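Local coordinates for oligopeptide-binding protein appA (Bacillus subtilis, PDB 1XOC), which binds oligopeptides such as tetra- and pentapeptides as the receptor component of an ABC permease that serves sporulation and genetic competence, at residues V259-L264 with Y502-K507; I269-N275 with N409-A414. One frame throughout, in Å; residues are numbered along the deposited sequence.

Contact 1 of 2, residues V259-L264 with Y502-K507; sequences VTDLAL and YKYHPK
Tyr504 packs against the end of strand 256-262 with one ring face turned to Asp261, whose CB sits 3.5 Å above the ring plane, offset toward the rim. The methylene makes a CH-pi contact, its CB 3.8 Å from the ring centroid. The carboxylate turns back to its own chain, where Asp261 OD1 takes the amide of Leu262 with its anti lone pair. With CG anti to the backbone N (chi1 177°), the Tyr504 ring is carried alongside the strand, and its OH donates to Leu262 O at 2.8 Å. The hydroxyl approaches from above the carbonyl plane, 61° out of it, and Asn491 ND2, on the neighbouring strand 483-496, bonds to the same hydroxyl. At the root of the side chain Val259 CG1 rests 4.1 Å from Tyr504 CB, and CG2 of the same valine reaches Tyr502 CE1, the valine and Tyr502 side chains sliding past each other in opposite directions. Beyond the strand the backbones meet directly: Leu264 N gives Pro506 O a nearly straight hydrogen bond of 2.8 Å. Beside it, Leu264 CB packs 4.2 Å from Pro506 CB. The side chains of Leu264 and Lys507 cross, CD2 of the leucine touching CB of the lysine, whose ammonium group binds Ser420, Leu421 O and the backbone of the bound peptide. Two polar ties and a ring face thus join the late segment 502-507 to the end of a strand of the large mixed sheet, and so probably help to position Lys507, which bonds to the peptide backbone.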
loop_
_atom_site.group_PDB
_atom_site.type_symbol
_atom_site.label_atom_id
_atom_site.label_comp_id
_atom_site.label_asym_id
_atom_site.label_seq_id
_atom_site.Cartn_x
_atom_site.Cartn_y
_atom_site.Cartn_z
ATOM N N VAL A 259 5.420 12.024 -16.545
ATOM C CA VAL A 259 5.418 12.875 -15.351
ATOM C C VAL A 259 6.125 12.107 -14.231
ATOM O O VAL A 259 5.701 11.010 -13.903
ATOM C CB VAL A 259 3.981 13.275 -14.911
ATOM C CG1 VAL A 259 4.025 14.114 -13.627
ATOM C CG2 VAL A 259 3.300 14.086 -16.026
ATOM N N THR A 260 7.119 12.736 -13.609
ATOM C CA THR A 260 8.004 12.084 -12.638
ATOM C C THR A 260 8.015 12.837 -11.290
ATOM O O THR A 260 8.149 14.073 -11.271
ATOM C CB THR A 260 9.452 12.048 -13.163
ATOM O OG1 THR A 260 9.508 11.293 -14.393
ATOM C CG2 THR A 260 10.363 11.425 -12.150
ATOM N N ASP A 261 7.882 12.087 -10.195
ATOM C CA ASP A 261 8.049 12.625 -8.840
ATOM C C ASP A 261 8.177 11.504 -7.829
ATOM O O ASP A 261 8.043 10.311 -8.172
ATOM C CB ASP A 261 6.862 13.540 -8.481
ATOM C CG ASP A 261 7.257 14.761 -7.670
ATOM O OD1 ASP A 261 8.184 14.679 -6.828
ATOM O OD2 ASP A 261 6.658 15.834 -7.937
ATOM N N LEU A 262 8.515 11.862 -6.598
ATOM C CA LEU A 262 8.642 10.904 -5.507
ATOM C C LEU A 262 7.310 10.230 -5.207
ATOM O O LEU A 262 6.280 10.878 -5.212
ATOM C CB LEU A 262 9.170 11.594 -4.249
ATOM C CG LEU A 262 9.623 10.706 -3.076
ATOM C CD1 LEU A 262 10.748 9.728 -3.393
ATOM C CD2 LEU A 262 10.023 11.668 -1.972
ATOM N N ALA A 263 7.346 8.899 -5.048
ATOM C CA ALA A 263 6.178 8.111 -4.590
ATOM C C ALA A 263 6.033 8.117 -3.072
ATOM O O ALA A 263 7.030 8.249 -2.347
ATOM C CB ALA A 263 6.295 6.679 -5.061
ATOM N N LEU A 264 4.795 8.008 -2.574
ATOM C CA LEU A 264 4.566 7.908 -1.121
ATOM C C LEU A 264 4.740 6.444 -0.687
ATOM O O LEU A 264 3.780 5.732 -0.436
ATOM C CB LEU A 264 3.176 8.456 -0.738
ATOM C CG LEU A 264 2.917 8.656 0.747
ATOM C CD1 LEU A 264 3.616 9.901 1.239
ATOM C CD2 LEU A 264 1.440 8.802 1.008
ATOM N N TYR A 502 -4.866 15.985 -15.791
ATOM C CA TYR A 502 -4.075 15.122 -14.916
ATOM C C TYR A 502 -3.312 15.949 -13.848
ATOM O O TYR A 502 -2.740 16.988 -14.153
ATOM C CB TYR A 502 -3.120 14.245 -15.749
ATOM C CG TYR A 502 -2.121 13.469 -14.899
ATOM C CD1 TYR A 502 -0.901 14.037 -14.538
ATOM C CD2 TYR A 502 -2.402 12.190 -14.451
ATOM C CE1 TYR A 502 0.007 13.339 -13.741
ATOM C CE2 TYR A 502 -1.508 11.481 -13.683
ATOM C CZ TYR A 502 -0.291 12.067 -13.324
ATOM O OH TYR A 502 0.607 11.366 -12.543
ATOM N N LYS A 503 -3.326 15.474 -12.607
ATOM C CA LYS A 503 -2.509 16.020 -11.528
ATOM C C LYS A 503 -1.786 14.845 -10.882
ATOM O O LYS A 503 -2.404 13.789 -10.637
ATOM C CB LYS A 503 -3.392 16.686 -10.477
ATOM C CG LYS A 503 -4.106 17.945 -10.942
ATOM C CD LYS A 503 -5.123 18.415 -9.871
ATOM C CE LYS A 503 -5.842 19.699 -10.245
ATOM N NZ LYS A 503 -6.511 20.297 -9.026
ATOM N N TYR A 504 -0.487 15.032 -10.655
ATOM C CA TYR A 504 0.319 13.994 -10.029
ATOM C C TYR A 504 -0.070 13.844 -8.553
ATOM O O TYR A 504 -0.037 14.805 -7.796
ATOM C CB TYR A 504 1.817 14.280 -10.140
ATOM C CG TYR A 504 2.613 13.214 -9.408
ATOM C CD1 TYR A 504 2.843 11.980 -9.989
ATOM C CD2 TYR A 504 3.076 13.417 -8.118
ATOM C CE1 TYR A 504 3.528 10.983 -9.308
ATOM C CE2 TYR A 504 3.766 12.411 -7.427
ATOM C CZ TYR A 504 3.976 11.208 -8.035
ATOM O OH TYR A 504 4.649 10.219 -7.373
ATOM N N HIS A 505 -0.410 12.621 -8.174
ATOM C CA HIS A 505 -0.713 12.234 -6.806
ATOM C C HIS A 505 0.296 11.166 -6.378
ATOM O O HIS A 505 0.465 10.141 -7.089
ATOM C CB HIS A 505 -2.140 11.724 -6.713
ATOM C CG HIS A 505 -2.689 11.629 -5.314
ATOM N ND1 HIS A 505 -2.229 10.730 -4.375
ATOM C CD2 HIS A 505 -3.700 12.304 -4.722
ATOM C CE1 HIS A 505 -2.920 10.882 -3.252
ATOM N NE2 HIS A 505 -3.808 11.853 -3.434
ATOM N N PRO A 506 0.968 11.347 -5.234
ATOM C CA PRO A 506 2.068 10.434 -4.883
ATOM C C PRO A 506 1.668 9.041 -4.384
ATOM O O PRO A 506 2.544 8.143 -4.304
ATOM C CB PRO A 506 2.824 11.223 -3.816
ATOM C CG PRO A 506 1.769 12.013 -3.155
ATOM C CD PRO A 506 0.885 12.475 -4.275
ATOM N N LYS A 507 0.380 8.863 -4.099
ATOM C CA LYS A 507 -0.160 7.608 -3.615
ATOM C C LYS A 507 -1.145 6.926 -4.572
ATOM O O LYS A 507 -1.089 5.685 -4.780
ATOM C CB LYS A 507 -0.813 7.826 -2.246
ATOM C CG LYS A 507 -1.329 6.498 -1.658
ATOM C CD LYS A 507 -1.929 6.642 -0.270
ATOM C CE LYS A 507 -2.605 5.332 0.183
ATOM N NZ LYS A 507 -1.618 4.291 0.512
#

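Contact 2 of 2, residues I269-N275 with N409-A414; sequences IGWNEKN and NWDFDA
Asp413 O accepts the backbone amide of Asn272 at 3.0 Å, with the donor nitrogen tilted 21° from the carbonyl plane. This bond stands just past the non-hydrogen-bonded antiparallel pair of Trp271 and Ala414, where strands 265-271 and 414-420 of the mixed sheet come together. Next to that pair, Ala414 CA lies 3.1 Å from Gly270 O, a CA-H...O contact, and the Ala414 methyl, CB, meets the six-membered part of the indole at Trp271 CE3, 3.7 Å away. On its five-membered side Trp271 NE1 bonds to Thr484 OG1. Asn272 projects into the bend of 409-414 with CG anti to the backbone N (chi1 -168°), which carries its side chain over one face of Phe412. Its CB makes a CH-pi contact 4.1 Å from the ring centroid. Gly270 O meets the same phenyl from another direction, at the edge and in its plane, 3.9 Å from Phe412 CE2. A type I turn from Asn272 to Asn275 brings the chain back toward Asp413. There Asn275 ND2 makes a weak hydrogen bond to Asp413 OD1, with amide and carboxylate planes perpendicular; Thr363 N holds the other carboxylate oxygen, and Leu277 N bonds to Asn275 OD1. Farther out, the Lys274 chain packs on Trp410, Lys274 CD lying 4.1 Å from Trp410 CB. Asp413 therefore links two backbone amides, of Asn272 through its carbonyl and of Thr363 through its carboxylate, with Asn275 ND2 adding a weak third bond; the negative charge of the carboxylate is probably eased chiefly by Thr363 N.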
loop_
_atom_site.group_PDB
_atom_site.type_symbol
_atom_site.label_atom_id
_atom_site.label_comp_id
_atom_site.label_asym_id
_atom_site.label_seq_id
_atom_site.Cartn_x
_atom_site.Cartn_y
_atom_site.Cartn_z
ATOM N N ILE A 269 13.286 -5.039 2.696
ATOM C CA ILE A 269 13.281 -6.467 2.927
ATOM C C ILE A 269 12.643 -6.759 4.259
ATOM O O ILE A 269 13.086 -6.267 5.275
ATOM C CB ILE A 269 14.706 -7.042 2.922
ATOM C CG1 ILE A 269 15.450 -6.633 1.662
ATOM C CG2 ILE A 269 14.667 -8.558 3.099
ATOM C CD1 ILE A 269 16.910 -6.999 1.675
ATOM N N GLY A 270 11.598 -7.564 4.224
ATOM C CA GLY A 270 10.953 -8.017 5.433
ATOM C C GLY A 270 11.535 -9.322 5.929
ATOM O O GLY A 270 11.486 -10.310 5.233
ATOM N N TRP A 271 12.061 -9.302 7.146
ATOM C CA TRP A 271 12.657 -10.481 7.760
ATOM C C TRP A 271 11.650 -11.134 8.715
ATOM O O TRP A 271 11.339 -10.580 9.743
ATOM C CB TRP A 271 13.908 -10.086 8.548
ATOM C CG TRP A 271 14.942 -9.298 7.800
ATOM C CD1 TRP A 271 15.303 -8.016 8.024
ATOM C CD2 TRP A 271 15.782 -9.770 6.754
ATOM N NE1 TRP A 271 16.293 -7.641 7.156
ATOM C CE2 TRP A 271 16.607 -8.709 6.368
ATOM C CE3 TRP A 271 15.917 -10.987 6.095
ATOM C CZ2 TRP A 271 17.556 -8.827 5.367
ATOM C CZ3 TRP A 271 16.854 -11.099 5.097
ATOM C CH2 TRP A 271 17.661 -10.031 4.744
ATOM N N ASN A 272 11.134 -12.300 8.347
ATOM C CA ASN A 272 10.068 -12.926 9.129
ATOM C C ASN A 272 10.611 -13.500 10.427
ATOM O O ASN A 272 11.358 -14.464 10.406
ATOM C CB ASN A 272 9.386 -14.028 8.323
ATOM C CG ASN A 272 8.101 -14.509 8.956
ATOM O OD1 ASN A 272 7.316 -15.216 8.332
ATOM N ND2 ASN A 272 7.865 -14.110 10.183
ATOM N N GLU A 273 10.246 -12.888 11.557
ATOM C CA GLU A 273 10.750 -13.318 12.881
ATOM C C GLU A 273 10.093 -14.616 13.405
ATOM O O GLU A 273 10.480 -15.135 14.461
ATOM C CB GLU A 273 10.644 -12.173 13.879
ATOM C CG GLU A 273 11.387 -10.938 13.397
ATOM C CD GLU A 273 11.424 -9.824 14.384
ATOM O OE1 GLU A 273 11.534 -8.660 13.934
ATOM O OE2 GLU A 273 11.349 -10.104 15.595
ATOM N N LYS A 274 9.146 -15.173 12.654
ATOM C CA LYS A 274 8.714 -16.556 12.867
ATOM C C LYS A 274 9.866 -17.495 12.550
ATOM O O LYS A 274 9.974 -18.573 13.139
ATOM C CB LYS A 274 7.537 -16.930 11.977
ATOM C CG LYS A 274 6.199 -16.706 12.579
ATOM C CD LYS A 274 5.100 -17.190 11.637
ATOM C CE LYS A 274 4.695 -18.629 11.894
ATOM N NZ LYS A 274 3.937 -19.179 10.709
ATOM N N ASN A 275 10.718 -17.093 11.611
ATOM C CA ASN A 275 11.907 -17.869 11.253
ATOM C C ASN A 275 13.027 -17.612 12.255
ATOM O O ASN A 275 13.438 -16.476 12.454
ATOM C CB ASN A 275 12.377 -17.533 9.828
ATOM C CG ASN A 275 13.419 -18.510 9.293
ATOM O OD1 ASN A 275 14.426 -18.789 9.950
ATOM N ND2 ASN A 275 13.196 -19.015 8.084
ATOM N N ASN A 409 -1.169 -17.009 7.187
ATOM C CA ASN A 409 -0.129 -17.790 6.497
ATOM C C ASN A 409 1.292 -17.369 6.863
ATOM O O ASN A 409 2.090 -18.189 7.318
ATOM C CB ASN A 409 -0.318 -17.700 4.983
ATOM C CG ASN A 409 -1.676 -18.185 4.538
ATOM O OD1 ASN A 409 -2.309 -17.585 3.658
ATOM N ND2 ASN A 409 -2.124 -19.282 5.109
ATOM N N TRP A 410 1.613 -16.094 6.675
ATOM C CA TRP A 410 2.969 -15.606 6.907
ATOM C C TRP A 410 4.019 -16.521 6.297
ATOM O O TRP A 410 5.049 -16.826 6.917
ATOM C CB TRP A 410 3.234 -15.462 8.389
ATOM C CG TRP A 410 2.209 -14.624 9.079
ATOM C CD1 TRP A 410 2.086 -13.259 9.031
ATOM C CD2 TRP A 410 1.197 -15.089 9.964
ATOM N NE1 TRP A 410 1.030 -12.861 9.810
ATOM C CE2 TRP A 410 0.474 -13.963 10.402
ATOM C CE3 TRP A 410 0.815 -16.355 10.418
ATOM C CZ2 TRP A 410 -0.595 -14.068 11.292
ATOM C CZ3 TRP A 410 -0.235 -16.468 11.296
ATOM C CH2 TRP A 410 -0.940 -15.326 11.725
ATOM N N ASP A 411 3.740 -16.928 5.061
ATOM C CA ASP A 411 4.425 -18.052 4.426
ATOM C C ASP A 411 5.588 -17.519 3.598
ATOM O O ASP A 411 5.550 -17.530 2.361
ATOM C CB ASP A 411 3.410 -18.782 3.563
ATOM C CG ASP A 411 3.995 -19.953 2.809
ATOM O OD1 ASP A 411 3.422 -20.268 1.747
ATOM O OD2 ASP A 411 5.025 -20.511 3.234
ATOM N N PHE A 412 6.589 -17.008 4.313
ATOM C CA PHE A 412 7.823 -16.493 3.719
ATOM C C PHE A 412 8.904 -16.471 4.800
ATOM O O PHE A 412 8.587 -16.351 5.990
ATOM C CB PHE A 412 7.611 -15.088 3.118
ATOM C CG PHE A 412 7.341 -14.014 4.134
ATOM C CD1 PHE A 412 6.090 -13.869 4.687
ATOM C CD2 PHE A 412 8.344 -13.170 4.536
ATOM C CE1 PHE A 412 5.831 -12.851 5.628
ATOM C CE2 PHE A 412 8.072 -12.124 5.462
ATOM C CZ PHE A 412 6.822 -12.003 6.005
ATOM N N ASP A 413 10.162 -16.623 4.386
ATOM C CA ASP A 413 11.324 -16.417 5.265
ATOM C C ASP A 413 11.697 -14.942 5.212
ATOM O O ASP A 413 11.824 -14.258 6.240
ATOM C CB ASP A 413 12.532 -17.208 4.775
ATOM C CG ASP A 413 12.316 -18.716 4.763
ATOM O OD1 ASP A 413 11.505 -19.232 5.564
ATOM O OD2 ASP A 413 12.999 -19.374 3.945
ATOM N N ALA A 414 11.806 -14.416 3.989
ATOM C CA ALA A 414 12.102 -12.994 3.780
ATOM C C ALA A 414 11.486 -12.580 2.464
ATOM O O ALA A 414 11.273 -13.407 1.598
ATOM C CB ALA A 414 13.595 -12.740 3.775
#

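In the fold
Strands 256-262 and 265-271 follow one another in the chain and belong to the same mixed sheet, so contact 1 and contact 2 lie on consecutive strands, the second nested within the loop that the first closes. Their centres are nevertheless 31 Å apart, on opposite sides of the chain's centre, and their nearest atoms stay about 15 Å from each other. Contact 1 reaches the peptide-binding site: Ala263 and Lys507 both touch the bound peptide. Contact 2 instead joins strand 265-271 to strand 414-420, beside strand 358-367. Zinc ions bound to the protein lie about 9 Å from the Asp261 side chain and about 7 Å from that of Asn409.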